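Local coordinates for protein colicin-B (Escherichia coli, PDB 1RH1) that kills closely related bacteria by forming a channel that depolarizes their cytoplasmic membrane and dissipates cellular energy, at residues 353-358 with 459-464; 404-409 with 416-421; 422-427 with 465-470. One frame throughout, in Å; residues are numbered along the deposited sequence.

How the contacts relate
The three contacts illustrate how a soluble helical toxin domain can pack neighbours against a hydrophobic helix. All lie in the pore-forming domain, on one side of the chain's centre, with centres about 16 Å (contacts 1 and 2), 13 Å (1 and 3) and 11 Å (2 and 3) apart. Contacts 1 and 3 share helix 457-472, part of a predicted transmembrane segment, while contacts 2 and 3 share helix 420-435. Along the chain, contact 2 is nested within the loop closed by contact 1; contact 3 opens after contact 2 closes, and its segments alternate with those of contact 1. Segments distant in sequence thus pack round one helix predicted to cross the membrane, consistent with a soluble form that shelters it.

Contact 1. Residues 353-358 with 459-464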
# COMPACT_ATOMS: atom_id res chain seq x y z
N GLU A 353 -4.04 22.11 -16.14
CA GLU A 353 -4.94 21.02 -15.72
C GLU A 353 -4.37 19.70 -16.22
O GLU A 353 -4.16 18.75 -15.46
CB GLU A 353 -6.35 21.20 -16.29
CG GLU A 353 -7.24 22.21 -15.55
CD GLU A 353 -8.52 22.73 -16.25
OE1 GLU A 353 -9.15 22.00 -17.03
OE2 GLU A 353 -8.89 23.90 -16.02
N ASN A 354 -4.03 19.66 -17.51
CA ASN A 354 -3.42 18.50 -18.12
C ASN A 354 -2.10 18.05 -17.52
O ASN A 354 -1.81 16.85 -17.47
CB ASN A 354 -3.23 18.78 -19.58
CG ASN A 354 -4.43 18.32 -20.37
OD1 ASN A 354 -5.53 18.86 -20.26
ND2 ASN A 354 -4.21 17.27 -21.16
N ILE A 355 -1.28 19.01 -17.07
CA ILE A 355 -0.01 18.65 -16.49
C ILE A 355 -0.28 18.14 -15.08
O ILE A 355 0.26 17.10 -14.68
CB ILE A 355 0.94 19.88 -16.45
CG1 ILE A 355 1.27 20.37 -17.84
CG2 ILE A 355 2.25 19.49 -15.80
CD1 ILE A 355 2.17 21.61 -17.91
N ASN A 356 -1.19 18.83 -14.36
CA ASN A 356 -1.46 18.48 -12.99
C ASN A 356 -2.09 17.11 -12.83
O ASN A 356 -2.16 16.57 -11.73
CB ASN A 356 -2.37 19.49 -12.34
CG ASN A 356 -2.03 19.54 -10.86
OD1 ASN A 356 -2.72 18.99 -10.00
ND2 ASN A 356 -0.92 20.17 -10.54
N ASN A 357 -2.52 16.51 -13.93
CA ASN A 357 -3.06 15.16 -13.93
C ASN A 357 -2.24 14.15 -14.74
O ASN A 357 -2.49 12.95 -14.70
CB ASN A 357 -4.47 15.17 -14.47
CG ASN A 357 -5.39 16.09 -13.72
OD1 ASN A 357 -6.31 16.62 -14.34
ND2 ASN A 357 -5.17 16.32 -12.42
N PHE A 358 -1.26 14.66 -15.49
CA PHE A 358 -0.39 13.91 -16.36
C PHE A 358 0.34 12.76 -15.72
O PHE A 358 0.97 11.99 -16.41
CB PHE A 358 0.57 14.88 -16.93
CG PHE A 358 1.19 14.38 -18.19
CD1 PHE A 358 0.51 14.59 -19.38
CD2 PHE A 358 2.44 13.76 -18.16
CE1 PHE A 358 1.09 14.17 -20.57
CE2 PHE A 358 3.01 13.35 -19.34
CZ PHE A 358 2.34 13.56 -20.54
N VAL A 459 7.75 13.87 -15.06
CA VAL A 459 8.91 14.62 -14.60
C VAL A 459 9.57 15.35 -15.80
O VAL A 459 9.96 16.51 -15.68
CB VAL A 459 9.93 13.66 -13.94
CG1 VAL A 459 11.04 14.42 -13.28
CG2 VAL A 459 9.29 12.90 -12.84
N ALA A 460 9.67 14.75 -16.99
CA ALA A 460 10.25 15.44 -18.13
C ALA A 460 9.38 16.58 -18.63
O ALA A 460 9.89 17.54 -19.20
CB ALA A 460 10.46 14.50 -19.27
N LEU A 461 8.06 16.49 -18.44
CA LEU A 461 7.16 17.57 -18.81
C LEU A 461 7.35 18.74 -17.84
O LEU A 461 7.37 19.89 -18.27
CB LEU A 461 5.71 17.17 -18.71
CG LEU A 461 4.82 17.26 -19.94
CD1 LEU A 461 3.42 17.11 -19.42
CD2 LEU A 461 4.95 18.58 -20.70
N SER A 462 7.50 18.46 -16.54
CA SER A 462 7.66 19.50 -15.55
C SER A 462 8.91 20.31 -15.78
O SER A 462 8.76 21.49 -16.07
CB SER A 462 7.70 18.88 -14.21
OG SER A 462 6.37 18.47 -14.00
N LEU A 463 10.12 19.75 -15.72
CA LEU A 463 11.37 20.43 -16.02
C LEU A 463 11.32 21.28 -17.27
O LEU A 463 11.76 22.41 -17.24
CB LEU A 463 12.44 19.38 -16.15
CG LEU A 463 13.86 19.68 -16.51
CD1 LEU A 463 14.52 20.58 -15.50
CD2 LEU A 463 14.59 18.37 -16.51
N PHE A 464 10.72 20.81 -18.36
CA PHE A 464 10.63 21.57 -19.57
C PHE A 464 9.71 22.75 -19.43
O PHE A 464 10.02 23.86 -19.86
CB PHE A 464 10.12 20.69 -20.66
CG PHE A 464 10.05 21.39 -22.00
CD1 PHE A 464 11.22 21.76 -22.66
CD2 PHE A 464 8.81 21.66 -22.57
CE1 PHE A 464 11.13 22.39 -23.89
CE2 PHE A 464 8.74 22.29 -23.81
CZ PHE A 464 9.90 22.65 -24.47
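I355 and F358 meet L461 inside the all-helical bundle of a pore-forming colicin domain, where a hydrophobic helix is wrapped by its neighbours. I355 comes from helix 342-357, F358 from the loop just past its end, and L461 from helix 457-472, within a predicted transmembrane segment. All three are buried, and the contact between the segments is purely apolar.

Along 353-358, I355 is the first to touch. Its CB points toward the opposing helix, and CG1 lies 4.2 Å from L461 CD1, a loose van der Waals approach. The backbones stay well separated here, with I355 CA and L461 CA 7.6 Å apart, so the leucine has to reach across the gap. The isoleucine also touches L322 and T325 of helix 291-340 and I497, and so links these parts of the bundle to helix 457-472.

Beyond I355 the chain turns, and the amide N of F358 donates to I355 O over 3.0 Å. F358, like I355, has its CB pointing toward helix 457-472. Its CG is anti to the backbone N (chi1 -159°), which extends the ring toward that helix. The L461 side chain arrives at about a right angle to it, and also packs on I363 elsewhere. Beside this apolar seam, S462 OG makes weak hydrogen bonds to A458 O, V321 O and T325 OG1.

One methyl therefore serves two partners. L461 CD1 sits over a face of the F358 ring in a CH-pi contact, 3.5 Å from the centroid and only 5° off the ring normal, nearly equidistant from all six ring carbons.

Contact 2. Residues 404-409 with 416-421; sequences MGNKFA and KAADYA
A helix-loop-helix connection brings G405, near the end of helix 401-406, against A421 at the start of helix 420-435, and folds the intervening loop back on itself so that F408 meets K416 and A417. It is a local closure, with only six residues between the segments, and it buries 264 Å² in all.

At the helix ends the backbones come together almost directly. G405 CA lies 3.7 Å from A421 N, and G405 CA and A421 CA are 3.8 Å apart. Having no side chain, the glycine puts no bulk between the chains. Next to it, the CB of N406 points away from the other segment, yet the amide folds back, and ND2 reaches 4.1 Å from A418 CB.

Further out, F408 carries the largest share of the contact. Its ring lies between two backbone elements: N406 O stands 3.4 Å above one face, while K416 C covers the opposite face, both displaced toward the rim. F408 CD1 approaches K416 N to 3.6 Å, and F408 CZ lies 3.8 Å from A417 C, so across the contact the ring packs mainly on peptide groups, with A418 CB farther off at 4.4 Å from F408 CZ; F415 also touches it. Its chi1 of 12° is far from a staggered value, a strained-looking conformation that deserves caution at this resolution. The backbone at A418 fits an inverse gamma turn, though the position of its acceptor, A417 O, is less certain.

Y420 then directs its ring inward, stacking with F415 and packing on V459 and L463 of helix 457-472; K423 adds a cation-pi interaction. An interhelical loop, with F408 packed between backbone groups of its two ends, here joins consecutive helices of the colicin pore-forming bundle.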
# COMPACT_ATOMS: atom_id res chain seq x y z
N MET A 404 18.18 27.01 -11.72
CA MET A 404 16.99 26.31 -12.20
C MET A 404 17.17 24.81 -11.99
O MET A 404 16.22 24.04 -11.82
CB MET A 404 16.79 26.59 -13.68
CG MET A 404 15.51 26.01 -14.28
SD MET A 404 13.98 26.40 -13.39
CE MET A 404 14.03 28.12 -13.76
N GLY A 405 18.46 24.41 -11.98
CA GLY A 405 18.88 23.07 -11.68
C GLY A 405 18.60 22.80 -10.22
O GLY A 405 17.81 21.92 -9.89
N ASN A 406 19.19 23.61 -9.34
CA ASN A 406 19.00 23.51 -7.90
C ASN A 406 17.57 23.56 -7.42
O ASN A 406 17.34 23.15 -6.29
CB ASN A 406 19.77 24.62 -7.18
CG ASN A 406 21.28 24.49 -7.30
OD1 ASN A 406 22.01 25.47 -7.46
ND2 ASN A 406 21.80 23.27 -7.22
N LYS A 407 16.58 24.03 -8.20
CA LYS A 407 15.19 24.01 -7.76
C LYS A 407 14.51 22.65 -7.66
O LYS A 407 14.17 21.97 -8.63
CB LYS A 407 14.33 24.87 -8.65
CG LYS A 407 14.74 26.33 -8.76
CD LYS A 407 14.78 27.03 -7.42
CE LYS A 407 14.91 28.51 -7.73
NZ LYS A 407 14.80 29.33 -6.53
N PHE A 408 14.56 22.36 -6.35
CA PHE A 408 14.00 21.33 -5.45
C PHE A 408 14.37 21.71 -4.03
O PHE A 408 14.14 20.92 -3.11
CB PHE A 408 14.52 19.88 -5.55
CG PHE A 408 15.75 19.71 -6.36
CD1 PHE A 408 15.62 19.50 -7.72
CD2 PHE A 408 16.98 19.81 -5.74
CE1 PHE A 408 16.75 19.39 -8.50
CE2 PHE A 408 18.12 19.70 -6.53
CZ PHE A 408 18.01 19.49 -7.91
N ALA A 409 14.93 22.93 -3.88
CA ALA A 409 15.41 23.55 -2.63
C ALA A 409 14.93 25.00 -2.33
O ALA A 409 14.57 25.34 -1.18
CB ALA A 409 16.95 23.55 -2.63
N LYS A 416 14.85 16.04 -8.01
CA LYS A 416 15.96 15.22 -7.39
C LYS A 416 17.34 15.26 -8.12
O LYS A 416 17.40 15.00 -9.32
CB LYS A 416 15.59 13.71 -7.24
CG LYS A 416 16.38 12.78 -6.27
CD LYS A 416 16.21 13.07 -4.76
CE LYS A 416 14.89 12.61 -4.11
NZ LYS A 416 14.64 13.23 -2.81
N ALA A 417 18.48 15.56 -7.45
CA ALA A 417 19.87 15.65 -8.00
C ALA A 417 20.27 16.62 -9.12
O ALA A 417 19.75 16.48 -10.23
CB ALA A 417 20.33 14.28 -8.50
N ALA A 418 21.21 17.58 -8.92
CA ALA A 418 21.62 18.54 -9.95
C ALA A 418 22.61 18.12 -11.09
O ALA A 418 23.81 18.40 -11.23
CB ALA A 418 22.17 19.74 -9.22
N ASP A 419 21.87 17.29 -11.83
CA ASP A 419 22.09 16.64 -13.12
C ASP A 419 21.15 17.31 -14.11
O ASP A 419 21.18 17.08 -15.31
CB ASP A 419 21.70 15.20 -13.03
CG ASP A 419 22.84 14.20 -13.03
OD1 ASP A 419 22.54 13.01 -13.12
OD2 ASP A 419 24.01 14.59 -12.94
N TYR A 420 20.25 18.07 -13.47
CA TYR A 420 19.21 18.89 -14.02
C TYR A 420 19.77 20.21 -14.41
O TYR A 420 19.18 20.81 -15.30
CB TYR A 420 18.11 19.14 -13.03
CG TYR A 420 17.22 17.92 -12.87
CD1 TYR A 420 17.65 16.82 -12.14
CD2 TYR A 420 15.97 17.91 -13.48
CE1 TYR A 420 16.84 15.71 -12.02
CE2 TYR A 420 15.16 16.79 -13.37
CZ TYR A 420 15.60 15.70 -12.63
OH TYR A 420 14.78 14.60 -12.47
N ALA A 421 20.86 20.70 -13.80
CA ALA A 421 21.43 21.96 -14.24
C ALA A 421 21.88 21.90 -15.69
O ALA A 421 21.71 22.85 -16.45
CB ALA A 421 22.61 22.30 -13.40

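Contact 3. Residues 422-427 with 465-470; sequences IKANNI and SLTLGS
The flat group of A424 near T467 is its peptide carbonyl, with A424 O 4.3 Å from T467 CG2; no aromatic ring takes part between the two segments, so what follows is methyl packing. Within 465-470, the L466 carbonyl accepts from S470 N and, over a short 2.5 Å between S470 OG and L466 O, from a hydroxyl 48° out of its plane. W450 of helix 441-452 also touches I427.

I427 is the central residue. Its CB points toward helix 457-472, and CG2, anti to the backbone N, touches two partners at once: T467 CG2 at 3.9 Å and L468 CD2 at 3.8 Å. The threonine methyl is also anti to its backbone N, because chi1 of -58° turns OG1 back along the helix, where it hydrogen-bonds to L463 O. The hydroxyl is thus satisfied within its own helix, and a methyl faces the isoleucine. L468 starts out along the flank, but its CD2 swings in to meet I427 at about a right angle.

Contact is modest, 139 Å², and the axes of the short segments stay 10.3 Å apart at closest approach. L443 of helix 441-452 also packs on I427, and M404 of helix 401-406 reaches T467. With a crossing angle of -55°, the two segments make an oblique helix-helix packing in the multilayered bundle by which pore-forming colicins shelter their hydrophobic helices.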
# COMPACT_ATOMS: atom_id res chain seq x y z
N ILE A 422 22.37 20.70 -16.04
CA ILE A 422 22.83 20.28 -17.35
C ILE A 422 21.67 20.28 -18.31
O ILE A 422 21.82 20.79 -19.43
CB ILE A 422 23.43 18.88 -17.27
CG1 ILE A 422 24.68 18.92 -16.41
CG2 ILE A 422 23.78 18.36 -18.63
CD1 ILE A 422 25.37 17.57 -16.15
N LYS A 423 20.53 19.72 -17.90
CA LYS A 423 19.35 19.65 -18.76
C LYS A 423 18.75 21.02 -18.99
O LYS A 423 18.42 21.39 -20.12
CB LYS A 423 18.32 18.73 -18.15
CG LYS A 423 18.92 17.35 -17.98
CD LYS A 423 17.86 16.32 -17.67
CE LYS A 423 18.43 14.90 -17.76
NZ LYS A 423 19.17 14.54 -16.57
N ALA A 424 18.70 21.79 -17.90
CA ALA A 424 18.23 23.16 -17.92
C ALA A 424 19.13 24.03 -18.79
O ALA A 424 18.62 24.91 -19.49
CB ALA A 424 18.22 23.73 -16.52
N ASN A 425 20.45 23.81 -18.83
CA ASN A 425 21.33 24.55 -19.73
C ASN A 425 21.11 24.14 -21.19
O ASN A 425 21.27 24.96 -22.11
CB ASN A 425 22.77 24.28 -19.35
CG ASN A 425 23.82 24.92 -20.25
OD1 ASN A 425 24.62 24.22 -20.86
ND2 ASN A 425 23.88 26.25 -20.36
N ASN A 426 20.74 22.88 -21.42
CA ASN A 426 20.48 22.51 -22.79
C ASN A 426 19.22 23.16 -23.27
O ASN A 426 19.25 23.70 -24.36
CB ASN A 426 20.37 21.03 -22.93
CG ASN A 426 21.71 20.36 -22.73
OD1 ASN A 426 21.79 19.39 -21.99
ND2 ASN A 426 22.79 20.85 -23.35
N ILE A 427 18.14 23.23 -22.47
CA ILE A 427 16.91 23.90 -22.88
C ILE A 427 17.21 25.34 -23.26
O ILE A 427 16.70 25.85 -24.25
CB ILE A 427 15.87 23.87 -21.75
CG1 ILE A 427 15.55 22.43 -21.31
CG2 ILE A 427 14.60 24.51 -22.27
CD1 ILE A 427 14.97 21.56 -22.43
N SER A 465 8.55 22.46 -18.85
CA SER A 465 7.54 23.49 -18.63
C SER A 465 8.00 24.48 -17.58
O SER A 465 7.86 25.67 -17.81
CB SER A 465 6.24 22.87 -18.19
OG SER A 465 5.80 21.96 -19.18
N LEU A 466 8.56 24.03 -16.45
CA LEU A 466 9.13 24.89 -15.44
C LEU A 466 10.26 25.73 -16.00
O LEU A 466 10.19 26.95 -15.84
CB LEU A 466 9.70 24.10 -14.33
CG LEU A 466 8.74 23.53 -13.34
CD1 LEU A 466 9.53 22.77 -12.30
CD2 LEU A 466 7.98 24.63 -12.64
N THR A 467 11.29 25.18 -16.67
CA THR A 467 12.38 25.96 -17.24
C THR A 467 11.84 27.02 -18.19
O THR A 467 12.30 28.16 -18.11
CB THR A 467 13.38 25.07 -18.03
OG1 THR A 467 13.88 24.08 -17.14
CG2 THR A 467 14.54 25.85 -18.60
N LEU A 468 10.85 26.71 -19.06
CA LEU A 468 10.31 27.71 -19.96
C LEU A 468 9.46 28.79 -19.30
O LEU A 468 9.65 29.98 -19.55
CB LEU A 468 9.46 27.06 -21.05
CG LEU A 468 10.06 26.10 -22.03
CD1 LEU A 468 9.16 26.03 -23.24
CD2 LEU A 468 11.42 26.57 -22.49
N GLY A 469 8.54 28.39 -18.42
CA GLY A 469 7.60 29.27 -17.75
C GLY A 469 8.27 30.15 -16.73
O GLY A 469 8.18 31.37 -16.82
N SER A 470 8.99 29.55 -15.79
CA SER A 470 9.68 30.34 -14.78
C SER A 470 10.87 31.14 -15.28
O SER A 470 11.51 31.88 -14.55
CB SER A 470 10.09 29.40 -13.63
OG SER A 470 11.06 28.47 -14.02